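PDB 4F2N: superoxide dismutase from Leishmania major, which probably uses a bound iron ion to dismutate superoxide into molecular oxygen and hydrogen peroxide. Local coordinates for residues 39-51 against 109-121. Numbering follows the deposited sequence.
Sequences GFNYKDGIQPVMS and SFFWKCLSPGGKP
Ile46 lies against Leu115 and Pro117, the bump in the middle of this contact. CG2 rests on the Ser116-Pro117 peptide, 3.6 Å from Pro117 N. CD1 reaches off at about a right angle to it and meets Leu115 CD1 at 3.8 Å. Met50 comes in beside it. Its chain is extended beyond CG (chi2 -179°), which carries CE to 3.8 Å from Leu115 CD1 and 4.0 Å from Phe111 CZ. Ile46 CD1 and Met50 CE thus both press on Leu115 CD1, which itself sits over the centre of one face of the Phe111 ring. At the outer end, Phe40 CG is 3.6 Å from Pro117 CD, and Phe40 CE2 is 3.5 Å from Leu115 O. A water joins Gly39 N to Trp112 O. The direct hydrogen bond runs from Gly118 N, in the type II turn Ser116 to Gly119, to Gln47 O at 2.8 Å. Leu55 of helix 52-71 touches Phe40, Ile46 and Trp112. The contact ties the loop leading into helix 52-71, the helix that holds the iron ligand His58, to helix 96-113, which holds His108, and the loop that follows it. Its chemistry is mainly apolar, with the side chain of Phe111 about 6 Å from the iron, consistent with an apolar wall near the metal, to which Phe111 contributes.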
ATOM      1  N   GLY B  39     -14.247   2.756  21.435  1.00 37.93           N
ATOM      2  CA  GLY B  39     -14.508   3.661  22.573  1.00 41.08           C
ATOM      3  C   GLY B  39     -15.669   4.640  22.381  1.00 43.44           C
ATOM      4  O   GLY B  39     -16.007   5.405  23.277  1.00 45.99           O
ATOM      5  N   PHE B  40     -16.304   4.593  21.215  1.00 43.67           N
ATOM      6  CA  PHE B  40     -17.202   5.653  20.761  1.00 45.00           C
ATOM      7  C   PHE B  40     -18.133   5.067  19.704  1.00 45.41           C
ATOM      8  O   PHE B  40     -17.971   3.919  19.298  1.00 44.12           O
ATOM      9  CB  PHE B  40     -16.371   6.798  20.157  1.00 44.25           C
ATOM     10  CG  PHE B  40     -15.270   6.323  19.240  1.00 42.24           C
ATOM     11  CD1 PHE B  40     -15.503   6.162  17.879  1.00 41.30           C
ATOM     12  CD2 PHE B  40     -14.003   6.023  19.739  1.00 41.35           C
ATOM     13  CE1 PHE B  40     -14.495   5.711  17.039  1.00 40.36           C
ATOM     14  CE2 PHE B  40     -12.990   5.561  18.908  1.00 40.59           C
ATOM     15  CZ  PHE B  40     -13.236   5.407  17.549  1.00 40.11           C
ATOM     16  N   ASN B  41     -19.091   5.863  19.246  1.00 47.36           N
ATOM     17  CA  ASN B  41     -20.077   5.404  18.279  1.00 48.01           C
ATOM     18  C   ASN B  41     -19.562   5.453  16.826  1.00 46.94           C
ATOM     19  O   ASN B  41     -19.361   6.544  16.278  1.00 46.59           O
ATOM     20  CB  ASN B  41     -21.367   6.225  18.461  1.00 51.10           C
ATOM     21  CG  ASN B  41     -22.343   6.074  17.311  1.00 51.64           C
ATOM     22  OD1 ASN B  41     -22.394   5.040  16.632  1.00 51.16           O
ATOM     23  ND2 ASN B  41     -23.132   7.119  17.084  1.00 54.15           N
ATOM     24  N   TYR B  42     -19.378   4.272  16.223  1.00 45.53           N
ATOM     25  CA  TYR B  42     -18.898   4.121  14.836  1.00 46.38           C
ATOM     26  C   TYR B  42     -19.549   5.093  13.842  1.00 47.24           C
ATOM     27  O   TYR B  42     -18.855   5.817  13.127  1.00 47.35           O
ATOM     28  CB  TYR B  42     -19.060   2.673  14.338  1.00 46.32           C
ATOM     29  N   LYS B  43     -20.880   5.118  13.829  1.00 41.02           N
ATOM     30  CA  LYS B  43     -21.680   5.941  12.909  1.00 41.62           C
ATOM     31  C   LYS B  43     -21.364   7.454  12.908  1.00 40.98           C
ATOM     32  O   LYS B  43     -21.808   8.192  12.020  1.00 42.44           O
ATOM     33  CB  LYS B  43     -23.173   5.729  13.227  1.00 41.45           C
ATOM     34  N   ASP B  44     -20.625   7.924  13.905  1.00 38.37           N
ATOM     35  CA  ASP B  44     -20.276   9.335  13.970  1.00 36.15           C
ATOM     36  C   ASP B  44     -18.890   9.646  13.361  1.00 33.74           C
ATOM     37  O   ASP B  44     -18.484  10.804  13.309  1.00 32.78           O
ATOM     38  CB  ASP B  44     -20.358   9.821  15.423  1.00 37.47           C
ATOM     39  N   GLY B  45     -18.187   8.619  12.873  1.00 31.19           N
ATOM     40  CA  GLY B  45     -16.775   8.755  12.486  1.00 29.37           C
ATOM     41  C   GLY B  45     -15.893   9.035  13.695  1.00 29.38           C
ATOM     42  O   GLY B  45     -16.180   8.547  14.802  1.00 29.30           O
ATOM     43  N   ILE B  46     -14.816   9.800  13.489  1.00 28.12           N
ATOM     44  CA  ILE B  46     -13.992  10.291  14.603  1.00 28.30           C
ATOM     45  C   ILE B  46     -13.697  11.750  14.347  1.00 29.05           C
ATOM     46  O   ILE B  46     -12.627  12.106  13.833  1.00 28.33           O
ATOM     47  CB  ILE B  46     -12.647   9.513  14.798  1.00 26.62           C
ATOM     48  CG1 ILE B  46     -12.832   7.993  14.613  1.00 26.19           C
ATOM     49  CG2 ILE B  46     -12.037   9.844  16.173  1.00 26.24           C
ATOM     50  CD1 ILE B  46     -11.575   7.175  14.834  1.00 25.06           C
ATOM     51  N   GLN B  47     -14.666  12.588  14.697  1.00 31.40           N
ATOM     52  CA  GLN B  47     -14.593  14.031  14.477  1.00 33.25           C
ATOM     53  C   GLN B  47     -13.481  14.654  15.300  1.00 32.58           C
ATOM     54  O   GLN B  47     -13.236  14.210  16.428  1.00 31.61           O
ATOM     55  CB  GLN B  47     -15.939  14.684  14.821  1.00 36.91           C
ATOM     56  CG  GLN B  47     -17.087  14.186  13.948  1.00 40.79           C
ATOM     57  CD  GLN B  47     -16.825  14.390  12.466  1.00 44.28           C
ATOM     58  OE1 GLN B  47     -16.692  15.525  12.004  1.00 47.98           O
ATOM     59  NE2 GLN B  47     -16.742  13.289  11.709  1.00 44.38           N
ATOM     60  N   PRO B  48     -12.823  15.699  14.761  1.00 33.23           N
ATOM     61  CA  PRO B  48     -13.059  16.396  13.478  1.00 33.33           C
ATOM     62  C   PRO B  48     -12.276  15.866  12.276  1.00 32.88           C
ATOM     63  O   PRO B  48     -12.267  16.500  11.225  1.00 34.33           O
ATOM     64  CB  PRO B  48     -12.587  17.814  13.786  1.00 35.18           C
ATOM     65  CG  PRO B  48     -11.447  17.607  14.734  1.00 35.33           C
ATOM     66  CD  PRO B  48     -11.800  16.399  15.568  1.00 34.28           C
ATOM     67  N   VAL B  49     -11.620  14.722  12.422  1.00 30.64           N
ATOM     68  CA  VAL B  49     -10.653  14.261  11.415  1.00 29.61           C
ATOM     69  C   VAL B  49     -11.211  13.234  10.416  1.00 28.84           C
ATOM     70  O   VAL B  49     -11.074  13.431   9.204  1.00 28.95           O
ATOM     71  CB  VAL B  49      -9.354  13.767  12.086  1.00 29.10           C
ATOM     72  CG1 VAL B  49      -8.367  13.170  11.066  1.00 27.39           C
ATOM     73  CG2 VAL B  49      -8.736  14.932  12.857  1.00 30.08           C
ATOM     74  N   MET B  50     -11.845  12.178  10.927  1.00 27.80           N
ATOM     75  CA  MET B  50     -12.390  11.082  10.101  1.00 27.18           C
ATOM     76  C   MET B  50     -13.912  11.135   9.950  1.00 26.78           C
ATOM     77  O   MET B  50     -14.616  11.082  10.943  1.00 26.21           O
ATOM     78  CB  MET B  50     -12.060   9.738  10.737  1.00 27.46           C
ATOM     79  CG  MET B  50     -10.596   9.330  10.577  1.00 29.05           C
ATOM     80  SD  MET B  50     -10.373   7.725  11.354  1.00 31.86           S
ATOM     81  CE  MET B  50      -8.592   7.708  11.468  1.00 30.21           C
ATOM     82  N   SER B  51     -14.398  11.157   8.708  1.00 25.40           N
ATOM     83  CA  SER B  51     -15.833  11.148   8.431  1.00 26.02           C
ATOM     84  C   SER B  51     -16.456   9.798   8.805  1.00 25.34           C
ATOM     85  O   SER B  51     -15.746   8.796   8.912  1.00 24.22           O
ATOM     86  CB  SER B  51     -16.065  11.400   6.943  1.00 25.69           C
ATOM     87  OG  SER B  51     -15.640  10.257   6.204  1.00 24.61           O
ATOM     88  N   SER B 109      -6.523  -2.799  15.789  1.00 17.13           N
ATOM     89  CA  SER B 109      -7.047  -2.750  17.160  1.00 17.67           C
ATOM     90  C   SER B 109      -6.322  -1.720  17.993  1.00 17.70           C
ATOM     91  O   SER B 109      -6.926  -0.975  18.766  1.00 18.27           O
ATOM     92  CB  SER B 109      -6.987  -4.142  17.823  1.00 17.68           C
ATOM     93  OG  SER B 109      -7.821  -5.030  17.094  1.00 17.60           O
ATOM     94  N   PHE B 110      -5.014  -1.678  17.821  1.00 17.23           N
ATOM     95  CA  PHE B 110      -4.173  -0.766  18.582  1.00 17.48           C
ATOM     96  C   PHE B 110      -4.461   0.661  18.143  1.00 17.72           C
ATOM     97  O   PHE B 110      -4.638   1.553  18.980  1.00 18.65           O
ATOM     98  CB  PHE B 110      -2.675  -1.114  18.398  1.00 17.00           C
ATOM     99  CG  PHE B 110      -1.788  -0.310  19.307  1.00 17.46           C
ATOM    100  CD1 PHE B 110      -1.725  -0.603  20.672  1.00 18.14           C
ATOM    101  CD2 PHE B 110      -1.027   0.735  18.809  1.00 17.33           C
ATOM    102  CE1 PHE B 110      -0.904   0.133  21.526  1.00 18.90           C
ATOM    103  CE2 PHE B 110      -0.212   1.486  19.661  1.00 18.19           C
ATOM    104  CZ  PHE B 110      -0.147   1.189  21.013  1.00 18.78           C
ATOM    105  N   PHE B 111      -4.559   0.859  16.821  1.00 17.20           N
ATOM    106  CA  PHE B 111      -4.943   2.146  16.232  1.00 17.27           C
ATOM    107  C   PHE B 111      -6.247   2.706  16.804  1.00 18.28           C
ATOM    108  O   PHE B 111      -6.298   3.900  17.138  1.00 18.59           O
ATOM    109  CB  PHE B 111      -5.069   1.979  14.707  1.00 16.64           C
ATOM    110  CG  PHE B 111      -5.147   3.260  13.933  1.00 16.59           C
ATOM    111  CD1 PHE B 111      -4.288   4.336  14.199  1.00 16.81           C
ATOM    112  CD2 PHE B 111      -6.052   3.374  12.881  1.00 16.55           C
ATOM    113  CE1 PHE B 111      -4.359   5.506  13.442  1.00 17.20           C
ATOM    114  CE2 PHE B 111      -6.116   4.552  12.106  1.00 16.86           C
ATOM    115  CZ  PHE B 111      -5.265   5.606  12.387  1.00 16.96           C
ATOM    116  N   TRP B 112      -7.293   1.886  16.902  1.00 18.48           N
ATOM    117  CA  TRP B 112      -8.560   2.390  17.458  1.00 20.06           C
ATOM    118  C   TRP B 112      -8.424   2.841  18.884  1.00 21.11           C
ATOM    119  O   TRP B 112      -9.057   3.820  19.281  1.00 21.99           O
ATOM    120  CB  TRP B 112      -9.683   1.357  17.355  1.00 20.03           C
ATOM    121  CG  TRP B 112      -9.879   0.810  15.964  1.00 19.74           C
ATOM    122  CD1 TRP B 112     -10.040  -0.529  15.600  1.00 19.81           C
ATOM    123  CD2 TRP B 112      -9.931   1.562  14.703  1.00 19.55           C
ATOM    124  NE1 TRP B 112     -10.182  -0.654  14.234  1.00 19.57           N
ATOM    125  CE2 TRP B 112     -10.126   0.568  13.636  1.00 19.16           C
ATOM    126  CE3 TRP B 112      -9.827   2.904  14.362  1.00 19.69           C
ATOM    127  CZ2 TRP B 112     -10.224   0.930  12.299  1.00 19.17           C
ATOM    128  CZ3 TRP B 112      -9.921   3.259  13.008  1.00 19.52           C
ATOM    129  CH2 TRP B 112     -10.118   2.298  11.997  1.00 19.16           C
ATOM    130  N   LYS B 113      -7.611   2.139  19.666  1.00 21.43           N
ATOM    131  CA  LYS B 113      -7.360   2.531  21.071  1.00 22.84           C
ATOM    132  C   LYS B 113      -6.610   3.860  21.184  1.00 22.67           C
ATOM    133  O   LYS B 113      -6.742   4.560  22.210  1.00 23.32           O
ATOM    134  CB  LYS B 113      -6.576   1.438  21.812  1.00 23.68           C
ATOM    135  CG  LYS B 113      -7.311   0.119  21.948  1.00 26.03           C
ATOM    136  CD  LYS B 113      -8.510   0.220  22.853  1.00 28.80           C
ATOM    137  CE  LYS B 113      -8.128  -0.038  24.300  1.00 31.11           C
ATOM    138  NZ  LYS B 113      -9.380   0.020  25.114  1.00 34.14           N
ATOM    139  N   CYS B 114      -5.845   4.212  20.142  1.00 21.66           N
ATOM    140  CA  CYS B 114      -5.112   5.476  20.091  1.00 21.41           C
ATOM    141  C   CYS B 114      -5.970   6.684  19.741  1.00 21.72           C
ATOM    142  O   CYS B 114      -5.449   7.797  19.731  1.00 21.27           O
ATOM    143  CB  CYS B 114      -4.015   5.409  19.042  1.00 20.98           C
ATOM    144  SG  CYS B 114      -2.740   4.278  19.579  1.00 21.25           S
ATOM    145  N   LEU B 115      -7.234   6.448  19.380  1.00 21.82           N
ATOM    146  CA  LEU B 115      -8.090   7.516  18.862  1.00 22.69           C
ATOM    147  C   LEU B 115      -9.375   7.690  19.650  1.00 24.33           C
ATOM    148  O   LEU B 115      -9.922   6.723  20.213  1.00 24.52           O
ATOM    149  CB  LEU B 115      -8.445   7.301  17.377  1.00 21.85           C
ATOM    150  CG  LEU B 115      -7.294   6.925  16.430  1.00 21.09           C
ATOM    151  CD1 LEU B 115      -7.815   6.522  15.045  1.00 20.31           C
ATOM    152  CD2 LEU B 115      -6.360   8.134  16.336  1.00 20.80           C
ATOM    153  N   SER B 116      -9.857   8.928  19.637  1.00 25.50           N
ATOM    154  CA  SER B 116     -11.105   9.312  20.297  1.00 27.07           C
ATOM    155  C   SER B 116     -11.671  10.603  19.675  1.00 28.11           C
ATOM    156  O   SER B 116     -10.913  11.527  19.378  1.00 27.83           O
ATOM    157  CB  SER B 116     -10.846   9.538  21.802  1.00 28.45           C
ATOM    158  OG  SER B 116     -12.074   9.554  22.512  1.00 30.32           O
ATOM    159  N   PRO B 117     -13.007  10.699  19.510  1.00 29.56           N
ATOM    160  CA  PRO B 117     -13.578  11.970  19.012  1.00 30.70           C
ATOM    161  C   PRO B 117     -13.073  13.161  19.812  1.00 31.41           C
ATOM    162  O   PRO B 117     -13.191  13.169  21.031  1.00 32.13           O
ATOM    163  CB  PRO B 117     -15.089  11.771  19.196  1.00 31.86           C
ATOM    164  CG  PRO B 117     -15.267  10.282  19.047  1.00 31.68           C
ATOM    165  CD  PRO B 117     -14.057   9.688  19.740  1.00 30.64           C
ATOM    166  N   GLY B 118     -12.463  14.130  19.127  1.00 31.59           N
ATOM    167  CA  GLY B 118     -11.922  15.327  19.778  1.00 31.89           C
ATOM    168  C   GLY B 118     -10.648  15.117  20.575  1.00 30.97           C
ATOM    169  O   GLY B 118     -10.166  16.035  21.232  1.00 31.23           O
ATOM    170  N   GLY B 119     -10.092  13.910  20.509  1.00 29.94           N
ATOM    171  CA  GLY B 119      -8.888  13.532  21.262  1.00 29.40           C
ATOM    172  C   GLY B 119      -9.048  13.548  22.786  1.00 30.95           C
ATOM    173  O   GLY B 119     -10.131  13.831  23.303  1.00 31.14           O
ATOM    174  N   LYS B 120      -7.978  13.205  23.500  1.00 30.28           N
ATOM    175  CA  LYS B 120      -7.876  13.480  24.939  1.00 31.20           C
ATOM    176  C   LYS B 120      -6.527  14.178  25.174  1.00 31.15           C
ATOM    177  O   LYS B 120      -5.523  13.782  24.569  1.00 29.60           O
ATOM    178  CB  LYS B 120      -7.965  12.188  25.759  1.00 31.47           C
ATOM    179  CG  LYS B 120      -9.202  11.352  25.474  1.00 32.71           C
ATOM    180  CD  LYS B 120      -9.481  10.329  26.558  1.00 34.17           C
ATOM    181  CE  LYS B 120     -10.792   9.593  26.286  1.00 35.96           C
ATOM    182  NZ  LYS B 120     -11.963  10.501  26.435  1.00 38.97           N
ATOM    183  N   PRO B 121      -6.483  15.200  26.053  1.00 32.39           N
ATOM    184  CA  PRO B 121      -5.221  15.943  26.256  1.00 32.26           C
ATOM    185  C   PRO B 121      -4.111  15.066  26.809  1.00 31.40           C
ATOM    186  O   PRO B 121      -4.376  14.097  27.513  1.00 31.92           O
ATOM    187  CB  PRO B 121      -5.605  17.045  27.267  1.00 33.87           C
ATOM    188  CG  PRO B 121      -7.089  17.139  27.184  1.00 35.35           C
ATOM    189  CD  PRO B 121      -7.589  15.769  26.847  1.00 34.17           C
TER
HETATM  190  O   HOH W   1     -11.460   2.733  20.797  1.00 40.84           O